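Local atomic coordinates of peptidoglycan-N-acetylmuramic acid deacetylase PdaA (Bacillus subtilis, PDB entry 1NY1), a protein that removes the acetyl group from N-acetylmuramic acid residues of peptidoglycan, a step toward the muramic delta-lactam of the spore cortex that germination requires. Residues S27-K31 and Y32-Y36; D63-K67 and H68-G72; D121-N124 and E125-K129. All coordinates share one frame; numbering follows the deposited sequence.

Contact 1: S27-K31 and Y32-Y36; sequences SLIEK and YDAFY
Lys31 sends CG away from its own backbone N (chi1 -179°) while Tyr32 turns its ring back beside its backbone N (chi1 -66°), and the two side chains therefore run out side by side in the same direction. Lys31 CG sits above one face of the ring, 4.3 Å from the centroid of Tyr32 and displaced toward the rim, in a CH-pi contact; the chain then bends at chi3. Beyond the bend, Lys31 NZ forms a salt bridge with Glu148, and the same carboxylate oxygen of Glu148 (OE2) is hydrogen-bonded to Tyr32 OH. At the ring's edge, in its plane, a methyl of Leu28 approaches, CD2 lying 3.6 Å from Tyr32 CE2. On the other flank of the helix end Ile29 CD1 meets the edge of the Tyr36 ring, 3.5 Å from CE1, the two side chains at about a right angle, and Ile29 CB packs against Ala34 CB at 3.8 Å. The buried Tyr36 ring is held at its far end by Asn26, through OH. Beneath these side chains Ile29 O is gripped twice: Ala34 N at 2.8 Å and Tyr32 N at 3.0 Å arrive from opposite faces of its carbonyl plane. Asp33 N adds a bond to Glu30 O at 3.2 Å, nearly straight at hydrogen (167°). With positive phi at Asp33 as the C-prime residue, the paired bonds Ala34 N to Ile29 O and Asp33 N to Glu30 O form a Schellman motif that ends helix 23-31.

Contact 2: D63-K67 and H68-G72; sequences DVLKK and HRVTG
Helix 58-67 runs out through His68 into Arg69, whose positive phi (50°) turns the chain while Val70 N bonds to Leu65 O at 2.8 Å and Arg69 N to Lys66 O at 2.9 Å, the pair of a Schellman motif. The first of these is nearly straight at hydrogen, whereas Arg69 N stands well above the plane of the Lys66 carbonyl. One more helical bond, His68 N to Val64 O at 3.1 Å, carries the helix pattern up to the turn. His68 is the side chain most engaged with the last turn. Its CG lies beside the backbone N (chi1 -69°), which lays the imidazole along Val64 and Lys67, all three pointing the same way. Val64 CG1 reaches the ring at its edge, in plane, 3.8 Å from His68 CD2, while the extended Lys67 chain passes over one face, with CD displaced toward the rim and CE 3.8 Å from His68 NE2. The polar ends of both meet one carboxylate: Asp210 forms a salt bridge with Lys67 NZ and a hydrogen bond with His68 NE2, which would hold the imidazole's rotation. Inward of the turn, Leu65 CD2 packs obliquely on Val70 CB at 4.0 Å. On the outside a water donates to Lys66 O and accepts a weak hydrogen bond from Arg69 NH1. His68 also rests on Ile213 and Thr214, so that the turn is fastened to helix 205-219, while Leu65 and Val70 cover Leu47 of strand 44-51; beyond them Gly72 pairs by backbone with Ile97, leading the chain into strand 73-76 of the parallel sheet.

Contact 3: D121-N124 and E125-K129; sequences DSVN and EEVYK
Asp121 O accepts from Glu125 N at 2.8 Å, and Asn124 O takes Tyr128 N. Between them Val123 O receives Val127 N and Ser122 O receives Glu126 N; all four bonds are close to straight at hydrogen and have the i to i+4 spacing of an alpha helix. On the outer face the carboxylates of Asp121 and Glu125 stand one turn apart, with Asp121 OD2 4.6 Å from Glu125 OE1. Glu125 bends at chi2 (89°), which turns OE1 to the side of Asp121, and a water donates to both acids, 2.9 Å to Asp121 OD2 and 2.8 Å to Glu125 OE1. This bridge probably eases the repulsion between the like charges. Other polar side chains are bound beyond the two segments: Ser122 OG to Asp118 O in the preceding turn and Asn124 OD1 to Tyr159 OH. On the buried flank, Val123 CG1 and Val127 CG2 touch at 4.1 Å, one valine above the next along the helix. Val127 CG2 also lies 3.1 Å from Val123 O, pressing close to the helix backbone. The two valines seat the helix on strand 97-100, Val123 meeting Asn100 and Val127 meeting Ile98, and Val127 touches Val81 of helix 78-83. The Val123 side chain comes within about 7 Å of that of His101, assigned as a ligand of a divalent metal cation, so this stretch of helix 113-131, acidic on its outer side and apolar on its inner one, packs near the assigned metal site of the NodB homology domain.

How the contacts relate
Along the chain the three contacts follow in series, and none nests within or crosses another. Contact 1 ends helix 23-31 and releases the chain toward strand 44-51, next to helix 148-156 and strand 160-161. Contact 2 then closes the turn between helix 58-67 and strand 73-76, on the opposite side of the chain's centre, with its centre about 29 Å from that of contact 1. Contact 3 closes no loop; it is an inner stretch of helix 113-131 that covers strand 97-100. Contacts 2 and 3 both lie in the NodB homology region, and strand 73-76, which contact 2 leads into, pairs with strand 97-100 beneath contact 3.

Contact 1: S27-K31 and Y32-Y36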
ATOM      1  N   SER A  27      -6.351 -17.646  -7.360  1.00 26.41           N
ATOM      2  CA  SER A  27      -7.290 -17.693  -8.479  1.00 26.07           C
ATOM      3  C   SER A  27      -8.261 -16.517  -8.451  1.00 25.10           C
ATOM      4  O   SER A  27      -8.534 -15.907  -9.483  1.00 24.58           O
ATOM      5  CB  SER A  27      -8.079 -19.006  -8.461  1.00 28.04           C
ATOM      6  OG  SER A  27      -7.238 -20.112  -8.743  1.00 31.63           O
ATOM      7  N   LEU A  28      -8.771 -16.200  -7.266  1.00 23.74           N
ATOM      8  CA  LEU A  28      -9.720 -15.107  -7.116  1.00 23.99           C
ATOM      9  C   LEU A  28      -9.132 -13.766  -7.528  1.00 25.13           C
ATOM     10  O   LEU A  28      -9.700 -13.057  -8.358  1.00 26.05           O
ATOM     11  CB  LEU A  28     -10.200 -15.009  -5.668  1.00 23.28           C
ATOM     12  CG  LEU A  28     -11.707 -14.847  -5.456  1.00 22.35           C
ATOM     13  CD1 LEU A  28     -11.950 -14.254  -4.078  1.00 22.02           C
ATOM     14  CD2 LEU A  28     -12.308 -13.942  -6.530  1.00 22.15           C
ATOM     15  N   ILE A  29      -7.994 -13.415  -6.942  1.00 26.43           N
ATOM     16  CA  ILE A  29      -7.357 -12.141  -7.249  1.00 27.48           C
ATOM     17  C   ILE A  29      -6.975 -12.014  -8.722  1.00 27.84           C
ATOM     18  O   ILE A  29      -7.168 -10.960  -9.326  1.00 27.54           O
ATOM     19  CB  ILE A  29      -6.097 -11.922  -6.388  1.00 28.49           C
ATOM     20  CG1 ILE A  29      -5.092 -13.043  -6.638  1.00 29.87           C
ATOM     21  CG2 ILE A  29      -6.483 -11.865  -4.919  1.00 27.94           C
ATOM     22  CD1 ILE A  29      -3.733 -12.776  -6.038  1.00 32.54           C
ATOM     23  N   GLU A  30      -6.438 -13.085  -9.298  1.00 27.39           N
ATOM     24  CA  GLU A  30      -6.039 -13.063 -10.700  1.00 27.71           C
ATOM     25  C   GLU A  30      -7.235 -12.908 -11.631  1.00 26.07           C
ATOM     26  O   GLU A  30      -7.121 -12.324 -12.709  1.00 23.95           O
ATOM     27  CB  GLU A  30      -5.260 -14.334 -11.052  1.00 31.11           C
ATOM     28  CG  GLU A  30      -3.882 -14.401 -10.405  1.00 36.25           C
ATOM     29  CD  GLU A  30      -2.990 -13.238 -10.813  1.00 39.04           C
ATOM     30  OE1 GLU A  30      -2.695 -13.112 -12.025  1.00 41.24           O
ATOM     31  OE2 GLU A  30      -2.588 -12.450  -9.926  1.00 40.41           O
ATOM     32  N   LYS A  31      -8.383 -13.432 -11.218  1.00 24.57           N
ATOM     33  CA  LYS A  31      -9.586 -13.319 -12.033  1.00 24.01           C
ATOM     34  C   LYS A  31      -9.981 -11.851 -12.140  1.00 24.79           C
ATOM     35  O   LYS A  31     -10.699 -11.453 -13.057  1.00 25.60           O
ATOM     36  CB  LYS A  31     -10.741 -14.104 -11.405  1.00 23.94           C
ATOM     37  CG  LYS A  31     -12.024 -14.050 -12.226  1.00 22.04           C
ATOM     38  CD  LYS A  31     -13.229 -14.573 -11.459  1.00 22.28           C
ATOM     39  CE  LYS A  31     -13.051 -16.014 -11.013  1.00 22.58           C
ATOM     40  NZ  LYS A  31     -14.298 -16.519 -10.357  1.00 26.17           N
ATOM     41  N   TYR A  32      -9.502 -11.046 -11.195  1.00 24.05           N
ATOM     42  CA  TYR A  32      -9.818  -9.623 -11.175  1.00 24.70           C
ATOM     43  C   TYR A  32      -8.577  -8.739 -11.262  1.00 24.76           C
ATOM     44  O   TYR A  32      -8.621  -7.559 -10.925  1.00 24.44           O
ATOM     45  CB  TYR A  32     -10.628  -9.303  -9.915  1.00 25.19           C
ATOM     46  CG  TYR A  32     -11.990  -9.967  -9.917  1.00 26.80           C
ATOM     47  CD1 TYR A  32     -13.019  -9.486 -10.726  1.00 27.54           C
ATOM     48  CD2 TYR A  32     -12.228 -11.118  -9.164  1.00 27.83           C
ATOM     49  CE1 TYR A  32     -14.252 -10.136 -10.791  1.00 28.16           C
ATOM     50  CE2 TYR A  32     -13.455 -11.779  -9.222  1.00 27.55           C
ATOM     51  CZ  TYR A  32     -14.461 -11.284 -10.040  1.00 28.65           C
ATOM     52  OH  TYR A  32     -15.668 -11.939 -10.121  1.00 28.20           O
ATOM     53  N   ASP A  33      -7.473  -9.319 -11.722  1.00 26.47           N
ATOM     54  CA  ASP A  33      -6.214  -8.592 -11.881  1.00 27.62           C
ATOM     55  C   ASP A  33      -5.584  -8.040 -10.605  1.00 26.03           C
ATOM     56  O   ASP A  33      -4.632  -7.264 -10.678  1.00 28.35           O
ATOM     57  CB  ASP A  33      -6.390  -7.436 -12.871  1.00 30.86           C
ATOM     58  CG  ASP A  33      -6.762  -7.910 -14.257  1.00 33.70           C
ATOM     59  OD1 ASP A  33      -6.079  -8.821 -14.775  1.00 35.89           O
ATOM     60  OD2 ASP A  33      -7.731  -7.366 -14.829  1.00 35.39           O
ATOM     61  N   ALA A  34      -6.104  -8.420  -9.444  1.00 23.01           N
ATOM     62  CA  ALA A  34      -5.538  -7.938  -8.188  1.00 20.34           C
ATOM     63  C   ALA A  34      -4.234  -8.691  -7.938  1.00 19.29           C
ATOM     64  O   ALA A  34      -4.048  -9.791  -8.453  1.00 18.15           O
ATOM     65  CB  ALA A  34      -6.514  -8.179  -7.046  1.00 19.32           C
ATOM     66  N   PHE A  35      -3.326  -8.109  -7.161  1.00 16.55           N
ATOM     67  CA  PHE A  35      -2.060  -8.783  -6.881  1.00 16.11           C
ATOM     68  C   PHE A  35      -1.503  -8.418  -5.517  1.00 15.12           C
ATOM     69  O   PHE A  35      -1.943  -7.450  -4.895  1.00 11.96           O
ATOM     70  CB  PHE A  35      -1.030  -8.448  -7.970  1.00 18.04           C
ATOM     71  CG  PHE A  35      -0.811  -6.977  -8.162  1.00 19.62           C
ATOM     72  CD1 PHE A  35       0.053  -6.269  -7.330  1.00 20.92           C
ATOM     73  CD2 PHE A  35      -1.499  -6.288  -9.154  1.00 20.85           C
ATOM     74  CE1 PHE A  35       0.224  -4.895  -7.482  1.00 20.16           C
ATOM     75  CE2 PHE A  35      -1.337  -4.914  -9.315  1.00 21.14           C
ATOM     76  CZ  PHE A  35      -0.473  -4.216  -8.476  1.00 21.95           C
ATOM     77  N   TYR A  36      -0.542  -9.206  -5.046  1.00 14.35           N
ATOM     78  CA  TYR A  36       0.085  -8.941  -3.754  1.00 13.41           C
ATOM     79  C   TYR A  36       1.598  -9.045  -3.859  1.00 12.15           C
ATOM     80  O   TYR A  36       2.317  -8.806  -2.892  1.00 13.02           O
ATOM     81  CB  TYR A  36      -0.430  -9.903  -2.685  1.00 14.70           C
ATOM     82  CG  TYR A  36      -0.247 -11.380  -2.971  1.00 14.97           C
ATOM     83  CD1 TYR A  36      -1.151 -12.069  -3.776  1.00 15.75           C
ATOM     84  CD2 TYR A  36       0.774 -12.105  -2.357  1.00 16.48           C
ATOM     85  CE1 TYR A  36      -1.055 -13.449  -3.953  1.00 15.48           C
ATOM     86  CE2 TYR A  36       0.883 -13.489  -2.525  1.00 15.98           C
ATOM     87  CZ  TYR A  36      -0.038 -14.152  -3.317  1.00 17.98           C
ATOM     88  OH  TYR A  36       0.035 -15.518  -3.447  1.00 17.41           O
TER

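Contact 2: D63-K67 and H68-G72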
ATOM      1  N   ASP A  63      11.075  12.544   3.532  1.00 11.91           N
ATOM      2  CA  ASP A  63      12.469  12.973   3.411  1.00 12.74           C
ATOM      3  C   ASP A  63      13.370  11.768   3.151  1.00 13.70           C
ATOM      4  O   ASP A  63      14.293  11.829   2.335  1.00 13.22           O
ATOM      5  CB  ASP A  63      12.953  13.687   4.681  1.00 15.03           C
ATOM      6  CG  ASP A  63      12.245  15.014   4.925  1.00 17.34           C
ATOM      7  OD1 ASP A  63      11.733  15.618   3.959  1.00 16.18           O
ATOM      8  OD2 ASP A  63      12.218  15.460   6.091  1.00 18.75           O
ATOM      9  N   VAL A  64      13.100  10.671   3.853  1.00 11.93           N
ATOM     10  CA  VAL A  64      13.875   9.444   3.700  1.00 12.20           C
ATOM     11  C   VAL A  64      13.726   8.878   2.287  1.00 12.79           C
ATOM     12  O   VAL A  64      14.709   8.463   1.669  1.00 12.40           O
ATOM     13  CB  VAL A  64      13.429   8.389   4.746  1.00 10.11           C
ATOM     14  CG1 VAL A  64      14.047   7.029   4.434  1.00 12.22           C
ATOM     15  CG2 VAL A  64      13.838   8.849   6.142  1.00 10.73           C
ATOM     16  N   LEU A  65      12.501   8.869   1.769  1.00 11.90           N
ATOM     17  CA  LEU A  65      12.267   8.356   0.426  1.00 11.32           C
ATOM     18  C   LEU A  65      12.961   9.222  -0.625  1.00 12.23           C
ATOM     19  O   LEU A  65      13.450   8.713  -1.632  1.00 12.15           O
ATOM     20  CB  LEU A  65      10.765   8.275   0.139  1.00 11.44           C
ATOM     21  CG  LEU A  65      10.014   7.209   0.953  1.00 13.30           C
ATOM     22  CD1 LEU A  65       8.519   7.331   0.706  1.00 10.09           C
ATOM     23  CD2 LEU A  65      10.502   5.812   0.562  1.00 12.11           C
ATOM     24  N   LYS A  66      13.007  10.529  -0.386  1.00 12.28           N
ATOM     25  CA  LYS A  66      13.659  11.446  -1.314  1.00 14.30           C
ATOM     26  C   LYS A  66      15.166  11.200  -1.285  1.00 14.22           C
ATOM     27  O   LYS A  66      15.814  11.139  -2.330  1.00 13.55           O
ATOM     28  CB  LYS A  66      13.370  12.895  -0.917  1.00 15.48           C
ATOM     29  CG  LYS A  66      13.995  13.918  -1.843  1.00 20.88           C
ATOM     30  CD  LYS A  66      13.726  15.326  -1.362  1.00 22.94           C
ATOM     31  CE  LYS A  66      14.417  16.338  -2.259  1.00 28.21           C
ATOM     32  NZ  LYS A  66      14.333  17.719  -1.702  1.00 31.34           N
ATOM     33  N   LYS A  67      15.711  11.062  -0.080  1.00 13.85           N
ATOM     34  CA  LYS A  67      17.136  10.813   0.102  1.00 14.59           C
ATOM     35  C   LYS A  67      17.597   9.577  -0.670  1.00 13.84           C
ATOM     36  O   LYS A  67      18.671   9.578  -1.275  1.00 14.14           O
ATOM     37  CB  LYS A  67      17.447  10.628   1.589  1.00 15.17           C
ATOM     38  CG  LYS A  67      18.807  10.016   1.863  1.00 17.14           C
ATOM     39  CD  LYS A  67      18.962   9.647   3.330  1.00 18.29           C
ATOM     40  CE  LYS A  67      20.131   8.685   3.525  1.00 17.78           C
ATOM     41  NZ  LYS A  67      20.188   8.155   4.918  1.00 21.66           N
ATOM     42  N   HIS A  68      16.782   8.527  -0.641  1.00 12.51           N
ATOM     43  CA  HIS A  68      17.095   7.272  -1.321  1.00 13.49           C
ATOM     44  C   HIS A  68      16.532   7.224  -2.737  1.00 12.07           C
ATOM     45  O   HIS A  68      16.708   6.236  -3.446  1.00 13.19           O
ATOM     46  CB  HIS A  68      16.524   6.095  -0.525  1.00 15.53           C
ATOM     47  CG  HIS A  68      17.208   5.860   0.783  1.00 16.66           C
ATOM     48  ND1 HIS A  68      18.492   5.368   0.870  1.00 18.75           N
ATOM     49  CD2 HIS A  68      16.793   6.059   2.056  1.00 17.70           C
ATOM     50  CE1 HIS A  68      18.839   5.275   2.142  1.00 19.04           C
ATOM     51  NE2 HIS A  68      17.826   5.691   2.881  1.00 17.96           N
ATOM     52  N   ARG A  69      15.866   8.303  -3.134  1.00 12.31           N
ATOM     53  CA  ARG A  69      15.235   8.424  -4.442  1.00 13.11           C
ATOM     54  C   ARG A  69      14.356   7.209  -4.742  1.00 13.30           C
ATOM     55  O   ARG A  69      14.420   6.614  -5.821  1.00 11.85           O
ATOM     56  CB  ARG A  69      16.277   8.616  -5.552  1.00 14.06           C
ATOM     57  CG  ARG A  69      15.725   9.374  -6.761  1.00 19.20           C
ATOM     58  CD  ARG A  69      16.822   9.781  -7.737  1.00 18.71           C
ATOM     59  NE  ARG A  69      16.314  10.519  -8.896  1.00 19.95           N
ATOM     60  CZ  ARG A  69      15.944  11.797  -8.880  1.00 18.28           C
ATOM     61  NH1 ARG A  69      16.018  12.506  -7.761  1.00 21.21           N
ATOM     62  NH2 ARG A  69      15.513  12.372  -9.995  1.00 19.63           N
ATOM     63  N   VAL A  70      13.537   6.851  -3.762  1.00 12.26           N
ATOM     64  CA  VAL A  70      12.617   5.734  -3.886  1.00 13.00           C
ATOM     65  C   VAL A  70      11.202   6.288  -3.987  1.00 11.96           C
ATOM     66  O   VAL A  70      10.854   7.246  -3.300  1.00 12.35           O
ATOM     67  CB  VAL A  70      12.720   4.795  -2.665  1.00 13.83           C
ATOM     68  CG1 VAL A  70      11.642   3.718  -2.739  1.00 14.50           C
ATOM     69  CG2 VAL A  70      14.100   4.152  -2.625  1.00 16.67           C
ATOM     70  N   THR A  71      10.393   5.687  -4.853  1.00 13.62           N
ATOM     71  CA  THR A  71       9.014   6.134  -5.055  1.00 13.82           C
ATOM     72  C   THR A  71       8.033   5.283  -4.262  1.00 12.83           C
ATOM     73  O   THR A  71       7.965   4.069  -4.447  1.00 14.52           O
ATOM     74  CB  THR A  71       8.629   6.069  -6.547  1.00 13.12           C
ATOM     75  OG1 THR A  71       9.468   6.959  -7.296  1.00 13.69           O
ATOM     76  CG2 THR A  71       7.172   6.471  -6.745  1.00 13.98           C
ATOM     77  N   GLY A  72       7.272   5.923  -3.382  1.00 13.11           N
ATOM     78  CA  GLY A  72       6.304   5.186  -2.593  1.00 11.95           C
ATOM     79  C   GLY A  72       4.891   5.355  -3.119  1.00 12.32           C
ATOM     80  O   GLY A  72       4.610   6.264  -3.900  1.00 10.38           O
TER
HETATM   81  O   HOH W   1      15.167  12.149  -5.025  1.00 21.45           O

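Contact 3: D121-N124 and E125-K129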
ATOM      1  N   ASP A 121     -14.528   7.758  -5.525  1.00 15.46           N
ATOM      2  CA  ASP A 121     -14.402   8.999  -6.273  1.00 16.40           C
ATOM      3  C   ASP A 121     -14.151  10.199  -5.374  1.00 15.85           C
ATOM      4  O   ASP A 121     -13.384  11.091  -5.731  1.00 14.94           O
ATOM      5  CB  ASP A 121     -15.643   9.277  -7.114  1.00 19.45           C
ATOM      6  CG  ASP A 121     -15.542  10.598  -7.855  1.00 20.79           C
ATOM      7  OD1 ASP A 121     -14.653  10.727  -8.723  1.00 21.82           O
ATOM      8  OD2 ASP A 121     -16.336  11.513  -7.563  1.00 23.34           O
ATOM      9  N   SER A 122     -14.799  10.220  -4.214  1.00 15.04           N
ATOM     10  CA  SER A 122     -14.641  11.331  -3.288  1.00 16.38           C
ATOM     11  C   SER A 122     -13.180  11.560  -2.898  1.00 16.50           C
ATOM     12  O   SER A 122     -12.751  12.702  -2.730  1.00 17.15           O
ATOM     13  CB  SER A 122     -15.508  11.116  -2.041  1.00 18.24           C
ATOM     14  OG  SER A 122     -15.210   9.888  -1.395  1.00 24.76           O
ATOM     15  N   VAL A 123     -12.409  10.486  -2.764  1.00 14.98           N
ATOM     16  CA  VAL A 123     -10.999  10.629  -2.410  1.00 13.47           C
ATOM     17  C   VAL A 123     -10.245  11.303  -3.556  1.00 13.48           C
ATOM     18  O   VAL A 123      -9.515  12.270  -3.340  1.00 12.36           O
ATOM     19  CB  VAL A 123     -10.346   9.257  -2.095  1.00 13.35           C
ATOM     20  CG1 VAL A 123      -8.850   9.437  -1.822  1.00 14.11           C
ATOM     21  CG2 VAL A 123     -11.017   8.636  -0.882  1.00 12.73           C
ATOM     22  N   ASN A 124     -10.439  10.801  -4.773  1.00 14.24           N
ATOM     23  CA  ASN A 124      -9.777  11.368  -5.948  1.00 15.10           C
ATOM     24  C   ASN A 124     -10.181  12.828  -6.131  1.00 15.03           C
ATOM     25  O   ASN A 124      -9.351  13.675  -6.465  1.00 15.26           O
ATOM     26  CB  ASN A 124     -10.148  10.567  -7.198  1.00 15.29           C
ATOM     27  CG  ASN A 124      -9.588   9.161  -7.171  1.00 19.08           C
ATOM     28  OD1 ASN A 124     -10.077   8.271  -7.869  1.00 22.01           O
ATOM     29  ND2 ASN A 124      -8.548   8.953  -6.370  1.00 18.54           N
ATOM     30  N   GLU A 125     -11.462  13.107  -5.906  1.00 15.69           N
ATOM     31  CA  GLU A 125     -12.000  14.460  -6.030  1.00 16.05           C
ATOM     32  C   GLU A 125     -11.208  15.423  -5.144  1.00 16.75           C
ATOM     33  O   GLU A 125     -10.730  16.456  -5.613  1.00 16.97           O
ATOM     34  CB  GLU A 125     -13.485  14.469  -5.628  1.00 17.51           C
ATOM     35  CG  GLU A 125     -14.130  15.854  -5.491  1.00 18.82           C
ATOM     36  CD  GLU A 125     -14.727  16.391  -6.785  1.00 18.74           C
ATOM     37  OE1 GLU A 125     -14.621  15.724  -7.835  1.00 20.03           O
ATOM     38  OE2 GLU A 125     -15.312  17.492  -6.746  1.00 17.60           O
ATOM     39  N   GLU A 126     -11.061  15.072  -3.868  1.00 15.41           N
ATOM     40  CA  GLU A 126     -10.334  15.909  -2.918  1.00 15.74           C
ATOM     41  C   GLU A 126      -8.843  15.987  -3.244  1.00 14.31           C
ATOM     42  O   GLU A 126      -8.224  17.048  -3.119  1.00 12.67           O
ATOM     43  CB  GLU A 126     -10.534  15.378  -1.494  1.00 18.05           C
ATOM     44  CG  GLU A 126     -10.011  16.313  -0.417  1.00 21.45           C
ATOM     45  CD  GLU A 126     -10.706  17.661  -0.423  1.00 23.99           C
ATOM     46  OE1 GLU A 126     -10.074  18.650   0.004  1.00 25.41           O
ATOM     47  OE2 GLU A 126     -11.881  17.726  -0.845  1.00 24.63           O
ATOM     48  N   VAL A 127      -8.260  14.865  -3.650  1.00 13.24           N
ATOM     49  CA  VAL A 127      -6.846  14.851  -4.007  1.00 14.00           C
ATOM     50  C   VAL A 127      -6.620  15.799  -5.188  1.00 15.44           C
ATOM     51  O   VAL A 127      -5.662  16.570  -5.195  1.00 15.05           O
ATOM     52  CB  VAL A 127      -6.371  13.426  -4.396  1.00 13.86           C
ATOM     53  CG1 VAL A 127      -4.937  13.473  -4.928  1.00 14.28           C
ATOM     54  CG2 VAL A 127      -6.443  12.510  -3.187  1.00 15.15           C
ATOM     55  N   TYR A 128      -7.511  15.751  -6.174  1.00 15.75           N
ATOM     56  CA  TYR A 128      -7.374  16.609  -7.347  1.00 16.32           C
ATOM     57  C   TYR A 128      -7.465  18.090  -6.999  1.00 17.11           C
ATOM     58  O   TYR A 128      -6.739  18.911  -7.559  1.00 18.79           O
ATOM     59  CB  TYR A 128      -8.429  16.261  -8.401  1.00 16.52           C
ATOM     60  CG  TYR A 128      -8.237  17.010  -9.703  1.00 15.80           C
ATOM     61  CD1 TYR A 128      -8.773  18.288  -9.889  1.00 16.45           C
ATOM     62  CD2 TYR A 128      -7.486  16.453 -10.740  1.00 16.69           C
ATOM     63  CE1 TYR A 128      -8.566  18.991 -11.079  1.00 13.74           C
ATOM     64  CE2 TYR A 128      -7.270  17.150 -11.930  1.00 15.68           C
ATOM     65  CZ  TYR A 128      -7.815  18.415 -12.091  1.00 15.51           C
ATOM     66  OH  TYR A 128      -7.616  19.097 -13.272  1.00 16.92           O
ATOM     67  N   LYS A 129      -8.362  18.428  -6.081  1.00 19.61           N
ATOM     68  CA  LYS A 129      -8.535  19.810  -5.647  1.00 20.11           C
ATOM     69  C   LYS A 129      -7.215  20.337  -5.101  1.00 20.40           C
ATOM     70  O   LYS A 129      -6.910  21.526  -5.193  1.00 19.49           O
ATOM     71  CB  LYS A 129      -9.596  19.883  -4.546  1.00 21.16           C
ATOM     72  CG  LYS A 129      -9.781  21.267  -3.944  1.00 24.47           C
ATOM     73  CD  LYS A 129     -10.674  21.229  -2.716  1.00 28.53           C
ATOM     74  CE  LYS A 129     -10.876  22.625  -2.143  1.00 31.40           C
ATOM     75  NZ  LYS A 129     -11.713  22.619  -0.904  1.00 34.84           N
TER
HETATM   76  O   HOH W   2     -16.435  13.982  -9.095  1.00 21.82           O